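Local coordinates for surface presentation of antigens protein SpaO (Salmonella typhimurium, PDB 4YX7) that takes part in the secretory pathway that presents the determinants needed for Salmonella to enter mammalian cells, at residues A[50-54]-A[64-68]. Residues are numbered along the deposited sequence; the frame is centred on the assembly and turned at random.
Sequences KLGHF and ETLDI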
ATOM      1  N   LYS A  50     -10.371  -6.210  25.251  1.00 26.01           N
ATOM      2  CA  LYS A  50      -9.190  -5.666  24.602  1.00 26.04           C
ATOM      3  C   LYS A  50      -7.965  -6.011  25.424  1.00 30.67           C
ATOM      4  O   LYS A  50      -7.863  -5.619  26.578  1.00 38.30           O
ATOM      5  CB  LYS A  50      -9.293  -4.154  24.417  1.00 32.25           C
ATOM      6  CG  LYS A  50      -8.042  -3.550  23.806  1.00 31.00           C
ATOM      7  CD  LYS A  50      -8.235  -2.091  23.436  1.00 36.45           C
ATOM      8  CE  LYS A  50      -8.434  -1.201  24.652  1.00 41.30           C
ATOM      9  NZ  LYS A  50      -8.766   0.202  24.254  1.00 42.64           N
ATOM     10  N   LEU A  51      -7.031  -6.740  24.824  1.00 27.80           N
ATOM     11  CA  LEU A  51      -5.862  -7.231  25.540  1.00 28.09           C
ATOM     12  C   LEU A  51      -4.681  -6.250  25.509  1.00 27.97           C
ATOM     13  O   LEU A  51      -3.919  -6.158  26.471  1.00 29.37           O
ATOM     14  CB  LEU A  51      -5.440  -8.587  24.969  1.00 25.88           C
ATOM     15  CG  LEU A  51      -6.517  -9.668  24.869  1.00 24.56           C
ATOM     16  CD1 LEU A  51      -5.935 -10.934  24.289  1.00 24.46           C
ATOM     17  CD2 LEU A  51      -7.138  -9.950  26.228  1.00 25.93           C
ATOM     18  N   GLY A  52      -4.540  -5.517  24.408  1.00 27.66           N
ATOM     19  CA  GLY A  52      -3.433  -4.585  24.228  1.00 30.07           C
ATOM     20  C   GLY A  52      -3.309  -4.049  22.806  1.00 27.59           C
ATOM     21  O   GLY A  52      -4.185  -4.302  21.990  1.00 26.31           O
ATOM     22  N   HIS A  53      -2.240  -3.301  22.517  1.00 29.03           N
ATOM     23  CA  HIS A  53      -1.985  -2.773  21.170  1.00 29.04           C
ATOM     24  C   HIS A  53      -0.964  -3.624  20.420  1.00 25.54           C
ATOM     25  O   HIS A  53      -0.099  -4.247  21.031  1.00 25.71           O
ATOM     26  CB  HIS A  53      -1.466  -1.324  21.209  1.00 37.90           C
ATOM     27  CG  HIS A  53      -2.245  -0.405  22.096  1.00 48.41           C
ATOM     28  ND1 HIS A  53      -1.677   0.256  23.170  1.00 54.37           N
ATOM     29  CD2 HIS A  53      -3.543  -0.016  22.068  1.00 51.19           C
ATOM     30  CE1 HIS A  53      -2.590   0.996  23.765  1.00 58.17           C
ATOM     31  NE2 HIS A  53      -3.737   0.850  23.117  1.00 56.16           N
ATOM     32  N   PHE A  54      -1.048  -3.638  19.095  1.00 22.97           N
ATOM     33  CA  PHE A  54       0.016  -4.225  18.292  1.00 22.49           C
ATOM     34  C   PHE A  54       0.533  -3.207  17.283  1.00 23.44           C
ATOM     35  O   PHE A  54       0.072  -2.062  17.235  1.00 20.71           O
ATOM     36  CB  PHE A  54      -0.458  -5.500  17.582  1.00 18.09           C
ATOM     37  CG  PHE A  54      -1.560  -5.281  16.581  1.00 21.56           C
ATOM     38  CD1 PHE A  54      -2.885  -5.357  16.965  1.00 22.59           C
ATOM     39  CD2 PHE A  54      -1.271  -5.024  15.253  1.00 21.00           C
ATOM     40  CE1 PHE A  54      -3.894  -5.160  16.054  1.00 23.00           C
ATOM     41  CE2 PHE A  54      -2.285  -4.824  14.326  1.00 23.81           C
ATOM     42  CZ  PHE A  54      -3.599  -4.898  14.727  1.00 25.73           C
ATOM     43  N   GLU A  64       2.408  -5.486  21.849  1.00 52.00           N
ATOM     44  CA  GLU A  64       3.035  -4.803  22.976  1.00 55.63           C
ATOM     45  C   GLU A  64       2.568  -5.324  24.333  1.00 57.76           C
ATOM     46  O   GLU A  64       3.360  -5.831  25.120  1.00 61.06           O
ATOM     47  CB  GLU A  64       2.752  -3.302  22.920  1.00 56.85           C
ATOM     48  CG  GLU A  64       2.813  -2.681  21.548  1.00 60.61           C
ATOM     49  CD  GLU A  64       2.652  -1.177  21.594  1.00 66.93           C
ATOM     50  OE1 GLU A  64       2.818  -0.600  22.688  1.00 70.97           O
ATOM     51  OE2 GLU A  64       2.339  -0.577  20.543  1.00 67.09           O
ATOM     52  N   THR A  65       1.276  -5.184  24.609  1.00 58.55           N
ATOM     53  CA  THR A  65       0.761  -5.407  25.956  1.00 62.99           C
ATOM     54  C   THR A  65       0.445  -6.875  26.245  1.00 63.93           C
ATOM     55  O   THR A  65       1.251  -7.586  26.852  1.00 67.77           O
ATOM     56  CB  THR A  65      -0.517  -4.570  26.206  1.00 64.76           C
ATOM     57  OG1 THR A  65      -0.234  -3.186  25.988  1.00 68.41           O
ATOM     58  CG2 THR A  65      -1.021  -4.759  27.641  1.00 67.20           C
ATOM     59  N   LEU A  66      -0.721  -7.318  25.777  1.00 59.46           N
ATOM     60  CA  LEU A  66      -1.362  -8.549  26.240  1.00 52.10           C
ATOM     61  C   LEU A  66      -1.493  -8.548  27.755  1.00 47.27           C
ATOM     62  O   LEU A  66      -0.711  -9.179  28.464  1.00 46.47           O
ATOM     63  CB  LEU A  66      -0.610  -9.794  25.761  1.00 52.42           C
ATOM     64  CG  LEU A  66      -0.891 -10.154  24.301  1.00 51.46           C
ATOM     65  CD1 LEU A  66      -0.341 -11.508  23.958  1.00 54.16           C
ATOM     66  CD2 LEU A  66      -2.374 -10.120  24.016  1.00 48.34           C
ATOM     67  N   ASP A  67      -2.483  -7.798  28.231  1.00 46.33           N
ATOM     68  CA  ASP A  67      -2.958  -7.879  29.610  1.00 50.59           C
ATOM     69  C   ASP A  67      -4.110  -8.886  29.681  1.00 47.57           C
ATOM     70  O   ASP A  67      -5.188  -8.643  29.129  1.00 43.93           O
ATOM     71  CB  ASP A  67      -3.401  -6.498  30.098  1.00 55.46           C
ATOM     72  CG  ASP A  67      -4.035  -6.540  31.466  1.00 61.93           C
ATOM     73  OD1 ASP A  67      -3.539  -7.294  32.330  1.00 64.39           O
ATOM     74  OD2 ASP A  67      -5.032  -5.816  31.678  1.00 65.26           O
ATOM     75  N   ILE A  68      -3.886 -10.017  30.348  1.00 46.60           N
ATOM     76  CA  ILE A  68      -4.822 -11.146  30.274  1.00 47.90           C
ATOM     77  C   ILE A  68      -5.639 -11.459  31.555  1.00 54.40           C
ATOM     78  O   ILE A  68      -6.383 -12.448  31.597  1.00 54.61           O
ATOM     79  CB  ILE A  68      -4.069 -12.428  29.864  1.00 46.20           C
TER
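L51 and L66 both hold CG beside the backbone N (chi1 -52° and -78°). In each, CD1 carries the chain on, while the CD2 branch of L66 turns to L51. The side chain of L66 sets out away from 50-54, but its end comes back. L66 CD2 lies 3.6 Å from L51 CB and also touches L51 CD1. The two side chains meet at a slant. T65 is turned differently: its CG2 is anti to the backbone N. That methyl rests 3.4 Å from L51 O. G52, which has no side chain, lets T65 CB come within 3.5 Å of its CA.

The segments run antiparallel, and two backbone bonds join them. D67 N donates to L51 O at 2.8 Å; the bond is nearly straight at the hydrogen, but the donor is tilted 28° from the carbonyl plane. E64 N donates to H53 O at 2.9 Å, nearly in line with that carbonyl. E64 CG then passes 3.3 Å from the same oxygen. The E64 carboxylate lies alongside H53 CB, with OE2 3.9 Å from it, and its oxygens do not touch the ring nitrogens. OE2 also accepts a hydrogen bond from N55 ND2, which probably helps hold the carboxylate beside strand 49-57.

The loop 64-68 thus carries the antiparallel course of strand 60-63 on along strand 49-57, in this fragment of SpaO, a member of the FliN/MopA/SpaO family. Its chemistry is mixed. Two carbonyls of the strand are met by backbone N-H groups. On the apolar side, L66 meets L51, which in turn packs on L12 of strand 9-22; L66 also lies on the backbone of a chain of another protein.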